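PDB 3OA0: lipopolysaccharide biosynthesis protein wbpB from Thermus thermophilus HB27, which probably oxidises the sugar of UDP-N-acetylglucosaminuronic acid with NAD, a step on the way to sugars of the bacterial lipopolysaccharide. Local coordinates for residues Y62-R67 against L93-N98; K103-W108 against V126-Q131; R133-L138 against V256-G261. One frame throughout, in Å; residues are numbered along the deposited sequence.

Overall arrangement
The three contacts follow one another along the chain, each closing before the next opens, and trace it from the Rossmann domain into the C-terminal region. Contact 1 pairs helix 56-68 with the end of helix 85-94 in the Rossmann fold. Contact 2, centred about 20 Å away, lies in the same fold, on outermost strand 126-128 of the parallel sheet, and touches contact 1 where L93 packs on V126. Contact 3, its centre about 19 Å from that of contact 2, ties the start of helix 136-146 to the loop after strand 254-255, an outer strand of the mixed sheet. The series runs from subunit interface through cofactor to the C-terminal domain, which probably carries much of the substrate site.

Contact 1: residues Y62-R67 against L93-N98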
loop_
_atom_site.group_PDB
_atom_site.type_symbol
_atom_site.label_atom_id
_atom_site.label_comp_id
_atom_site.label_asym_id
_atom_site.label_seq_id
_atom_site.Cartn_x
_atom_site.Cartn_y
_atom_site.Cartn_z
ATOM N N TYR A 62 15.896 -1.671 -15.120
ATOM C CA TYR A 62 15.938 -2.806 -16.008
ATOM C C TYR A 62 15.766 -2.496 -17.503
ATOM O O TYR A 62 16.484 -3.038 -18.364
ATOM C CB TYR A 62 14.892 -3.807 -15.537
ATOM C CG TYR A 62 14.747 -4.972 -16.469
ATOM C CD1 TYR A 62 15.705 -5.995 -16.475
ATOM C CD2 TYR A 62 13.673 -5.060 -17.330
ATOM C CE1 TYR A 62 15.579 -7.042 -17.355
ATOM C CE2 TYR A 62 13.537 -6.100 -18.215
ATOM C CZ TYR A 62 14.519 -7.081 -18.214
ATOM O OH TYR A 62 14.424 -8.156 -19.048
ATOM N N LEU A 63 14.778 -1.674 -17.844
ATOM C CA LEU A 63 14.619 -1.302 -19.253
ATOM C C LEU A 63 15.795 -0.435 -19.689
ATOM O O LEU A 63 16.180 -0.511 -20.844
ATOM C CB LEU A 63 13.333 -0.506 -19.527
ATOM C CG LEU A 63 12.071 -1.130 -18.961
ATOM C CD1 LEU A 63 10.946 -0.108 -19.022
ATOM C CD2 LEU A 63 11.741 -2.333 -19.826
ATOM N N GLU A 64 16.375 0.360 -18.798
ATOM C CA GLU A 64 17.567 1.120 -19.157
ATOM C C GLU A 64 18.756 0.191 -19.464
ATOM O O GLU A 64 19.563 0.518 -20.358
ATOM C CB GLU A 64 17.942 2.071 -18.023
ATOM C CG GLU A 64 18.994 3.100 -18.381
ATOM C CD GLU A 64 19.277 3.983 -17.219
ATOM O OE1 GLU A 64 19.511 3.460 -16.100
ATOM O OE2 GLU A 64 19.251 5.217 -17.419
ATOM N N ASP A 65 18.836 -0.974 -18.805
ATOM C CA ASP A 65 19.949 -1.896 -19.093
ATOM C C ASP A 65 19.700 -2.538 -20.416
ATOM O O ASP A 65 20.621 -2.715 -21.207
ATOM C CB ASP A 65 20.076 -3.053 -18.114
ATOM C CG ASP A 65 20.471 -2.575 -16.765
ATOM O OD1 ASP A 65 21.180 -1.535 -16.732
ATOM O OD2 ASP A 65 20.052 -3.236 -15.784
ATOM N N LEU A 66 18.452 -2.897 -20.635
ATOM C CA LEU A 66 18.097 -3.365 -21.953
ATOM C C LEU A 66 18.527 -2.319 -22.997
ATOM O O LEU A 66 19.270 -2.648 -23.921
ATOM C CB LEU A 66 16.619 -3.748 -22.026
ATOM C CG LEU A 66 16.175 -4.922 -21.155
ATOM C CD1 LEU A 66 14.815 -5.406 -21.564
ATOM C CD2 LEU A 66 17.158 -6.126 -21.220
ATOM N N ARG A 67 18.103 -1.062 -22.851
ATOM C CA ARG A 67 18.492 -0.029 -23.834
ATOM C C ARG A 67 20.016 -0.027 -24.013
ATOM O O ARG A 67 20.514 -0.030 -25.144
ATOM C CB ARG A 67 18.082 1.397 -23.437
ATOM C CG ARG A 67 18.315 2.460 -24.529
ATOM C CD ARG A 67 18.358 3.864 -23.906
ATOM N NE ARG A 67 19.349 3.947 -22.838
ATOM C CZ ARG A 67 19.441 4.906 -21.915
ATOM N NH1 ARG A 67 20.408 4.881 -21.000
ATOM N NH2 ARG A 67 18.578 5.907 -21.896
ATOM N N LEU A 93 10.113 8.062 -22.580
ATOM C CA LEU A 93 10.922 8.855 -23.519
ATOM C C LEU A 93 12.386 8.894 -23.060
ATOM O O LEU A 93 13.287 8.848 -23.895
ATOM C CB LEU A 93 10.402 10.304 -23.705
ATOM C CG LEU A 93 8.952 10.496 -24.190
ATOM C CD1 LEU A 93 8.568 11.954 -24.304
ATOM C CD2 LEU A 93 8.634 9.788 -25.502
ATOM N N ARG A 94 12.613 9.100 -21.764
ATOM C CA ARG A 94 13.957 9.047 -21.214
ATOM C C ARG A 94 14.610 7.671 -21.362
ATOM O O ARG A 94 15.829 7.611 -21.300
ATOM C CB ARG A 94 14.057 9.536 -19.756
ATOM C CG ARG A 94 13.735 8.497 -18.700
ATOM C CD ARG A 94 14.138 9.043 -17.352
ATOM N NE ARG A 94 13.348 10.234 -17.065
ATOM C CZ ARG A 94 12.206 10.191 -16.394
ATOM N NH1 ARG A 94 11.535 11.322 -16.174
ATOM N NH2 ARG A 94 11.785 9.014 -15.909
ATOM N N LEU A 95 13.831 6.627 -21.635
ATOM C CA LEU A 95 14.337 5.271 -21.843
ATOM C C LEU A 95 14.553 4.998 -23.329
ATOM O O LEU A 95 14.813 3.850 -23.716
ATOM C CB LEU A 95 13.351 4.224 -21.323
ATOM C CG LEU A 95 13.370 3.932 -19.806
ATOM C CD1 LEU A 95 12.200 3.014 -19.519
ATOM C CD2 LEU A 95 14.662 3.263 -19.334
ATOM N N GLY A 96 14.392 6.046 -24.140
ATOM C CA GLY A 96 14.472 5.910 -25.578
ATOM C C GLY A 96 13.359 5.069 -26.118
ATOM O O GLY A 96 13.535 4.298 -27.054
ATOM N N ALA A 97 12.151 5.226 -25.581
ATOM C CA ALA A 97 11.065 4.425 -26.105
ATOM C C ALA A 97 9.879 5.345 -26.520
ATOM O O ALA A 97 9.815 6.451 -26.001
ATOM C CB ALA A 97 10.622 3.483 -25.055
ATOM N N ASN A 98 8.959 4.887 -27.364
ATOM C CA ASN A 98 7.709 5.639 -27.645
ATOM C C ASN A 98 6.688 5.212 -26.570
ATOM O O ASN A 98 6.833 4.146 -25.951
ATOM C CB ASN A 98 7.115 5.305 -29.015
ATOM C CG ASN A 98 7.993 5.817 -30.191
ATOM O OD1 ASN A 98 8.727 6.820 -30.117
ATOM N ND2 ASN A 98 7.945 5.070 -31.251
#
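E64 and L95 touch where E64 also faces a second subunit: its OE1 is gripped there by two arginines, R90 and R94 of that subunit, while R94 of this chain pairs with E64 of the other. The setting is a Rossmann fold, in which helix 56-68 packs beside the turn that closes helix 85-94 and leads on to strand 98-101. That turn is a Schellman motif, with G96 at the C-prime position; G96 N bonds to L93 O at 3.0 Å, and its positive phi of 66° swings the chain out of the helix.

L95, the first residue to leave helical geometry, supplies most of the apolar contact. Its CB does not point at the facing helix, yet the two methyls at its end reach it and part there. L95 CD1 abuts L63 CD1 at 3.4 Å, tighter than two methyls usually sit, and also lies beside L63 CB; the two leucine side chains cross at about a right angle. L95 CD2 turns instead to the backbone, resting 3.4 Å from E64 N, with E64 CB close alongside. L63 also leans on A7 of strand 5-9, so this seam continues into the sheet.

R67, one helical turn beyond L63, passes beside the Schellman turn. Its aliphatic part lies along the L95 carbonyl, with R67 CD 3.6 Å from L95 O, and the bend at chi3 (55°) carries the guanidinium onward to R94. There R94 O lies at the edge of the flat group, but the angle is too poor for a bond. Within its own helix, R67 NH1 and E64 OE2 form a long ion pair of 3.8 Å; the carboxylate oxygen stands off the plane of the guanidinium, so the attraction is between charges alone.

Contact 2: residues K103-W108 against V126-Q131. With NAD (nicotinamide-adenine-dinucleotide), chain E.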
loop_
_atom_site.group_PDB
_atom_site.type_symbol
_atom_site.label_atom_id
_atom_site.label_comp_id
_atom_site.label_asym_id
_atom_site.label_seq_id
_atom_site.Cartn_x
_atom_site.Cartn_y
_atom_site.Cartn_z
ATOM N N LYS A 103 -6.224 6.706 -22.413
ATOM C CA LYS A 103 -6.753 8.046 -22.219
ATOM C C LYS A 103 -7.114 8.273 -20.743
ATOM O O LYS A 103 -7.227 7.302 -19.998
ATOM C CB LYS A 103 -8.012 8.162 -23.052
ATOM C CG LYS A 103 -8.916 6.945 -22.981
ATOM C CD LYS A 103 -10.144 7.157 -22.087
ATOM C CE LYS A 103 -9.795 6.868 -20.629
ATOM N NZ LYS A 103 -10.830 7.160 -19.586
ATOM N N PRO A 104 -7.156 9.533 -20.268
ATOM C CA PRO A 104 -6.771 10.722 -21.023
ATOM C C PRO A 104 -5.258 10.611 -21.132
ATOM O O PRO A 104 -4.577 10.210 -20.175
ATOM C CB PRO A 104 -7.085 11.880 -20.052
ATOM C CG PRO A 104 -6.900 11.218 -18.708
ATOM C CD PRO A 104 -7.546 9.886 -18.890
ATOM N N LEU A 105 -4.712 10.980 -22.281
ATOM C CA LEU A 105 -3.266 10.958 -22.481
ATOM C C LEU A 105 -2.487 11.557 -21.335
ATOM O O LEU A 105 -1.494 10.980 -20.890
ATOM C CB LEU A 105 -2.927 11.767 -23.746
ATOM C CG LEU A 105 -1.478 11.588 -24.192
ATOM C CD1 LEU A 105 -1.187 10.095 -24.090
ATOM C CD2 LEU A 105 -1.394 12.084 -25.638
ATOM N N VAL A 106 -2.886 12.745 -20.883
ATOM C CA VAL A 106 -2.397 13.331 -19.638
ATOM C C VAL A 106 -3.526 14.181 -19.047
ATOM O O VAL A 106 -4.587 14.290 -19.649
ATOM C CB VAL A 106 -1.242 14.272 -19.888
ATOM C CG1 VAL A 106 0.004 13.437 -20.352
ATOM C CG2 VAL A 106 -1.693 15.315 -20.926
ATOM N N LEU A 107 -3.346 14.804 -17.895
ATOM C CA LEU A 107 -4.509 15.497 -17.342
ATOM C C LEU A 107 -4.538 16.963 -17.731
ATOM O O LEU A 107 -5.622 17.534 -17.753
ATOM C CB LEU A 107 -4.538 15.416 -15.820
ATOM C CG LEU A 107 -4.804 14.012 -15.255
ATOM C CD1 LEU A 107 -4.526 14.048 -13.705
ATOM C CD2 LEU A 107 -6.191 13.546 -15.608
ATOM N N TRP A 108 -3.370 17.563 -17.997
ATOM C CA TRP A 108 -3.250 19.025 -18.199
ATOM C C TRP A 108 -2.658 19.488 -19.543
ATOM O O TRP A 108 -1.701 18.884 -20.067
ATOM C CB TRP A 108 -2.405 19.622 -17.080
ATOM C CG TRP A 108 -3.010 19.352 -15.760
ATOM C CD1 TRP A 108 -2.645 18.391 -14.864
ATOM C CD2 TRP A 108 -4.162 20.014 -15.208
ATOM N NE1 TRP A 108 -3.485 18.437 -13.772
ATOM C CE2 TRP A 108 -4.403 19.440 -13.943
ATOM C CE3 TRP A 108 -4.978 21.072 -15.646
ATOM C CZ2 TRP A 108 -5.455 19.858 -13.121
ATOM C CZ3 TRP A 108 -6.010 21.502 -14.822
ATOM C CH2 TRP A 108 -6.242 20.896 -13.571
ATOM N N VAL A 126 4.719 10.206 -28.637
ATOM C CA VAL A 126 3.698 9.873 -27.634
ATOM C C VAL A 126 2.382 9.591 -28.337
ATOM O O VAL A 126 1.897 10.435 -29.086
ATOM C CB VAL A 126 3.448 11.063 -26.703
ATOM C CG1 VAL A 126 2.360 10.746 -25.667
ATOM C CG2 VAL A 126 4.762 11.519 -26.066
ATOM N N TYR A 127 1.801 8.417 -28.145
ATOM C CA TYR A 127 0.545 8.053 -28.771
ATOM C C TYR A 127 -0.476 7.761 -27.678
ATOM O O TYR A 127 -0.105 7.605 -26.495
ATOM C CB TYR A 127 0.683 6.829 -29.677
ATOM C CG TYR A 127 1.609 7.139 -30.811
ATOM C CD1 TYR A 127 1.241 8.068 -31.790
ATOM C CD2 TYR A 127 2.881 6.577 -30.869
ATOM C CE1 TYR A 127 2.107 8.397 -32.825
ATOM C CE2 TYR A 127 3.759 6.893 -31.893
ATOM C CZ TYR A 127 3.363 7.802 -32.851
ATOM O OH TYR A 127 4.242 8.128 -33.845
ATOM N N THR A 128 -1.741 7.678 -28.058
ATOM C CA THR A 128 -2.769 7.449 -27.036
ATOM C C THR A 128 -3.813 6.527 -27.620
ATOM O O THR A 128 -3.878 6.436 -28.849
ATOM C CB THR A 128 -3.288 8.776 -26.426
ATOM O OG1 THR A 128 -4.258 8.544 -25.387
ATOM C CG2 THR A 128 -3.847 9.686 -27.503
ATOM N N VAL A 129 -4.523 5.780 -26.774
ATOM C CA VAL A 129 -5.576 4.846 -27.181
ATOM C C VAL A 129 -6.902 5.632 -27.186
ATOM O O VAL A 129 -7.423 6.040 -26.147
ATOM C CB VAL A 129 -5.713 3.646 -26.202
ATOM C CG1 VAL A 129 -6.766 2.607 -26.696
ATOM C CG2 VAL A 129 -4.356 2.950 -26.012
ATOM N N LEU A 130 -7.419 5.906 -28.377
ATOM C CA LEU A 130 -8.699 6.594 -28.460
ATOM C C LEU A 130 -9.485 5.666 -29.337
ATOM O O LEU A 130 -9.487 5.869 -30.550
ATOM C CB LEU A 130 -8.522 7.881 -29.262
ATOM C CG LEU A 130 -7.746 8.914 -28.464
ATOM C CD1 LEU A 130 -7.276 10.025 -29.396
ATOM C CD2 LEU A 130 -8.606 9.394 -27.292
ATOM N N GLN A 131 -10.102 4.635 -28.781
ATOM C CA GLN A 131 -10.681 3.619 -29.651
ATOM C C GLN A 131 -11.995 4.017 -30.344
ATOM O O GLN A 131 -12.370 3.400 -31.342
ATOM C CB GLN A 131 -10.818 2.264 -28.949
ATOM C CG GLN A 131 -11.925 2.194 -27.919
ATOM C CD GLN A 131 -11.453 2.529 -26.504
ATOM O OE1 GLN A 131 -10.583 3.389 -26.264
ATOM N NE2 GLN A 131 -12.057 1.840 -25.540
HETATM P PA NAD E . -7.571 -0.067 -12.586
HETATM O O1A NAD E . -8.404 -1.291 -12.668
HETATM O O2A NAD E . -7.632 0.473 -11.150
HETATM O O5B NAD E . -6.126 -0.666 -12.976
HETATM C C5B NAD E . -5.150 0.156 -12.351
HETATM C C4B NAD E . -3.817 -0.569 -12.227
HETATM O O4B NAD E . -2.741 0.364 -12.335
HETATM C C3B NAD E . -3.899 -1.127 -10.799
HETATM O O3B NAD E . -3.491 -2.458 -11.002
HETATM C C2B NAD E . -2.789 -0.361 -10.020
HETATM O O2B NAD E . -2.174 -1.303 -9.148
HETATM C C1B NAD E . -1.882 0.042 -11.213
HETATM N N9A NAD E . -0.921 1.075 -10.801
HETATM C C8A NAD E . -0.997 1.998 -9.780
HETATM N N7A NAD E . 0.115 2.668 -9.716
HETATM C C5A NAD E . 0.960 2.205 -10.687
HETATM C C6A NAD E . 2.266 2.510 -11.085
HETATM N N6A NAD E . 2.999 3.502 -10.420
HETATM N N1A NAD E . 2.727 1.810 -12.112
HETATM C C2A NAD E . 2.106 0.818 -12.744
HETATM N N3A NAD E . 0.890 0.498 -12.367
HETATM C C4A NAD E . 0.315 1.170 -11.379
HETATM O O3 NAD E . -8.122 1.014 -13.624
HETATM P PN NAD E . -8.161 0.689 -15.171
HETATM O O1N NAD E . -9.638 0.710 -15.509
HETATM O O2N NAD E . -7.640 -0.561 -15.876
HETATM O O5D NAD E . -7.873 2.089 -15.922
HETATM C C5D NAD E . -6.560 2.109 -16.395
HETATM C C4D NAD E . -6.390 3.192 -17.461
HETATM O O4D NAD E . -7.213 2.709 -18.540
HETATM C C3D NAD E . -7.066 4.519 -17.005
HETATM O O3D NAD E . -6.276 5.551 -17.595
HETATM C C2D NAD E . -8.473 4.517 -17.609
HETATM O O2D NAD E . -8.779 5.836 -18.078
HETATM C C1D NAD E . -8.302 3.593 -18.837
HETATM N N1N NAD E . -9.483 2.807 -19.220
HETATM C C2N NAD E . -9.841 2.762 -20.504
HETATM C C3N NAD E . -10.965 2.018 -20.904
HETATM C C7N NAD E . -11.389 1.940 -22.329
HETATM O O7N NAD E . -12.450 1.424 -22.609
HETATM N N7N NAD E . -10.591 2.407 -23.320
HETATM C C4N NAD E . -11.726 1.345 -19.937
HETATM C C5N NAD E . -11.303 1.446 -18.615
HETATM C C6N NAD E . -10.182 2.176 -18.284
#
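L105 CD1 wedges against strand 126-128 and meets three successive residues. L105 CD1 presses on T128 CB at 3.4 Å, unusually close for two carbons, lies 3.6 Å from Y127 O, and reaches V126 CG1 at 3.9 Å. Its sister methyl CD2 settles beside T128 CG2. This reach follows from CG standing opposite the backbone N (chi1 -169°), which brings the isobutyl end over the strand although CB itself does not aim there. I288 and A284 of helix 281-296 and I89 of helix 85-94 close round the same leucine.

T128 meets L105 mainly with CB and CG2, OG1 lying close by but bonded to S101 O. The loop, which opens with the Lys-Pro of the Glu-Lys-Pro sequence characteristic of the Gfo/Idh/MocA oxidoreductases, packs on the outermost strand within this chain of the Rossmann sheet; the peptide between K103 and P104 is cis.

K103 lays its CG 3.6 Å from V129 O, a buried carbonyl oxygen with no polar partner in the model. Bends at chi2 (103°) and chi3 (-85°) then lead the chain away toward the ligands. The ribose hydroxyl NAD O2D donates to K103 O at 2.9 Å, and K103 NZ makes a weak bond to the same hydroxyl. K103 NZ also bonds O3' of the UDP-sugar acid.

Contact 3: residues R133-L138 against V256-G261; sequences RVHPSL and VEFSEG
H135 uses both ring nitrogens at the N-cap of helix 136-146, which leads into the C-terminal alpha/beta domain. H135 NE2 donates across to S259 O at 3.0 Å and 155°, using a lone pair in the carbonyl plane, while H135 ND1 accepts from S137 N within 133-138 at 3.2 Å, nearly in the ring plane, and caps the helix. Such a donor and acceptor pair would fit a neutral ring with its proton on NE2. A weaker bond follows, S137 OG to E257 O at 3.3 Å. An ST turn braces S259, its OG accepting from G261 N.

The aromatic contacts centre on F258. Its ring edge is turned toward the H135 face in an offset edge-to-face pair, centroids 5.4 Å apart and planes at 75°. F258 CB adds a CH-pi contact over that imidazole, 3.7 Å from the H135 ring centroid. With chi1 at 62°, CG stands between the backbone N and carbonyl carbon, which turns the F258 ring edge to H135. Replacing H135 with alanine removes the ring, which is likely to leave S259 O without its donor, F258 CB without the imidazole face beneath it and S137 N without its cap.

R247, a 2-oxoglutarate-binding residue, engages F258 by cation-pi contact and bonds its carbonyl oxygen, consistent with a loop near the substrate pocket.

In apolar packing, L138 CD2 sits over the F258 face, 4.2 Å from the F258 ring centroid, and L138 CD2 also touches V256 CG1 at 4.1 Å.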
loop_
_atom_site.group_PDB
_atom_site.type_symbol
_atom_site.label_atom_id
_atom_site.label_comp_id
_atom_site.label_asym_id
_atom_site.label_seq_id
_atom_site.Cartn_x
_atom_site.Cartn_y
_atom_site.Cartn_z
ATOM N N ARG A 133 -12.360 6.431 -32.129
ATOM C CA ARG A 133 -11.922 6.904 -33.434
ATOM C C ARG A 133 -11.783 5.798 -34.473
ATOM O O ARG A 133 -11.749 6.093 -35.666
ATOM C CB ARG A 133 -10.609 7.654 -33.319
ATOM C CG ARG A 133 -10.737 8.982 -32.667
ATOM C CD ARG A 133 -9.642 9.943 -33.054
ATOM N NE ARG A 133 -9.552 11.100 -32.167
ATOM C CZ ARG A 133 -8.842 12.195 -32.429
ATOM N NH1 ARG A 133 -8.123 12.262 -33.540
ATOM N NH2 ARG A 133 -8.786 13.212 -31.570
ATOM N N VAL A 134 -11.694 4.536 -34.034
ATOM C CA VAL A 134 -11.609 3.412 -34.963
ATOM C C VAL A 134 -12.869 2.539 -35.007
ATOM O O VAL A 134 -12.929 1.564 -35.765
ATOM C CB VAL A 134 -10.333 2.568 -34.740
ATOM C CG1 VAL A 134 -9.134 3.480 -34.647
ATOM C CG2 VAL A 134 -10.470 1.720 -33.473
ATOM N N HIS A 135 -13.880 2.921 -34.230
ATOM C CA HIS A 135 -15.201 2.307 -34.263
ATOM C C HIS A 135 -15.848 2.575 -35.615
ATOM O O HIS A 135 -16.021 3.734 -36.003
ATOM C CB HIS A 135 -16.071 2.909 -33.161
ATOM C CG HIS A 135 -17.351 2.172 -32.940
ATOM N ND1 HIS A 135 -18.146 1.746 -33.982
ATOM C CD2 HIS A 135 -17.962 1.764 -31.800
ATOM C CE1 HIS A 135 -19.201 1.120 -33.492
ATOM N NE2 HIS A 135 -19.115 1.120 -32.171
ATOM N N PRO A 136 -16.173 1.500 -36.358
ATOM C CA PRO A 136 -16.567 1.617 -37.770
ATOM C C PRO A 136 -17.814 2.466 -38.001
ATOM O O PRO A 136 -17.890 3.191 -38.990
ATOM C CB PRO A 136 -16.791 0.161 -38.202
ATOM C CG PRO A 136 -15.890 -0.642 -37.265
ATOM C CD PRO A 136 -15.953 0.099 -35.947
ATOM N N SER A 137 -18.763 2.421 -37.077
ATOM C CA SER A 137 -19.900 3.332 -37.166
ATOM C C SER A 137 -19.489 4.806 -37.030
ATOM O O SER A 137 -20.049 5.671 -37.698
ATOM C CB SER A 137 -20.942 2.956 -36.111
ATOM O OG SER A 137 -21.616 1.767 -36.511
ATOM N N LEU A 138 -18.512 5.104 -36.174
ATOM C CA LEU A 138 -18.187 6.489 -35.902
ATOM C C LEU A 138 -17.322 6.991 -37.027
ATOM O O LEU A 138 -17.398 8.176 -37.367
ATOM C CB LEU A 138 -17.540 6.665 -34.532
ATOM C CG LEU A 138 -18.482 6.228 -33.412
ATOM C CD1 LEU A 138 -17.870 6.399 -32.031
ATOM C CD2 LEU A 138 -19.818 6.983 -33.491
ATOM N N VAL A 256 -27.303 8.258 -33.172
ATOM C CA VAL A 256 -26.190 7.676 -33.915
ATOM C C VAL A 256 -25.907 6.291 -33.364
ATOM O O VAL A 256 -25.608 6.099 -32.182
ATOM C CB VAL A 256 -24.908 8.536 -33.995
ATOM C CG1 VAL A 256 -23.752 7.675 -34.493
ATOM C CG2 VAL A 256 -25.127 9.777 -34.866
ATOM N N GLU A 257 -26.073 5.324 -34.258
ATOM C CA GLU A 257 -26.065 3.929 -33.862
ATOM C C GLU A 257 -24.650 3.443 -34.048
ATOM O O GLU A 257 -24.187 3.278 -35.174
ATOM C CB GLU A 257 -27.025 3.098 -34.701
ATOM C CG GLU A 257 -27.877 2.178 -33.844
ATOM C CD GLU A 257 -28.994 2.951 -33.174
ATOM O OE1 GLU A 257 -29.898 3.390 -33.913
ATOM O OE2 GLU A 257 -28.971 3.140 -31.934
ATOM N N PHE A 258 -23.972 3.292 -32.915
ATOM C CA PHE A 258 -22.700 2.587 -32.824
ATOM C C PHE A 258 -22.906 1.525 -31.749
ATOM O O PHE A 258 -23.400 1.807 -30.650
ATOM C CB PHE A 258 -21.475 3.512 -32.595
ATOM C CG PHE A 258 -21.482 4.328 -31.305
ATOM C CD1 PHE A 258 -20.498 4.139 -30.338
ATOM C CD2 PHE A 258 -22.416 5.337 -31.084
ATOM C CE1 PHE A 258 -20.460 4.901 -29.165
ATOM C CE2 PHE A 258 -22.386 6.098 -29.908
ATOM C CZ PHE A 258 -21.404 5.882 -28.956
ATOM N N SER A 259 -22.584 0.293 -32.130
ATOM C CA SER A 259 -22.794 -0.888 -31.304
ATOM C C SER A 259 -21.725 -1.133 -30.227
ATOM O O SER A 259 -20.560 -0.757 -30.391
ATOM C CB SER A 259 -22.977 -2.099 -32.237
ATOM O OG SER A 259 -22.522 -3.332 -31.690
ATOM N N GLU A 260 -22.159 -1.746 -29.124
ATOM C CA GLU A 260 -21.317 -2.271 -28.043
ATOM C C GLU A 260 -20.389 -3.420 -28.463
ATOM O O GLU A 260 -19.301 -3.600 -27.910
ATOM C CB GLU A 260 -22.219 -2.822 -26.934
ATOM C CG GLU A 260 -23.129 -1.798 -26.297
ATOM C CD GLU A 260 -22.327 -0.665 -25.696
ATOM O OE1 GLU A 260 -22.922 0.345 -25.250
ATOM O OE2 GLU A 260 -21.085 -0.803 -25.680
ATOM N N GLY A 261 -20.843 -4.206 -29.434
ATOM C CA GLY A 261 -20.264 -5.509 -29.736
ATOM C C GLY A 261 -18.781 -5.562 -30.042
ATOM O O GLY A 261 -18.186 -6.640 -30.147
#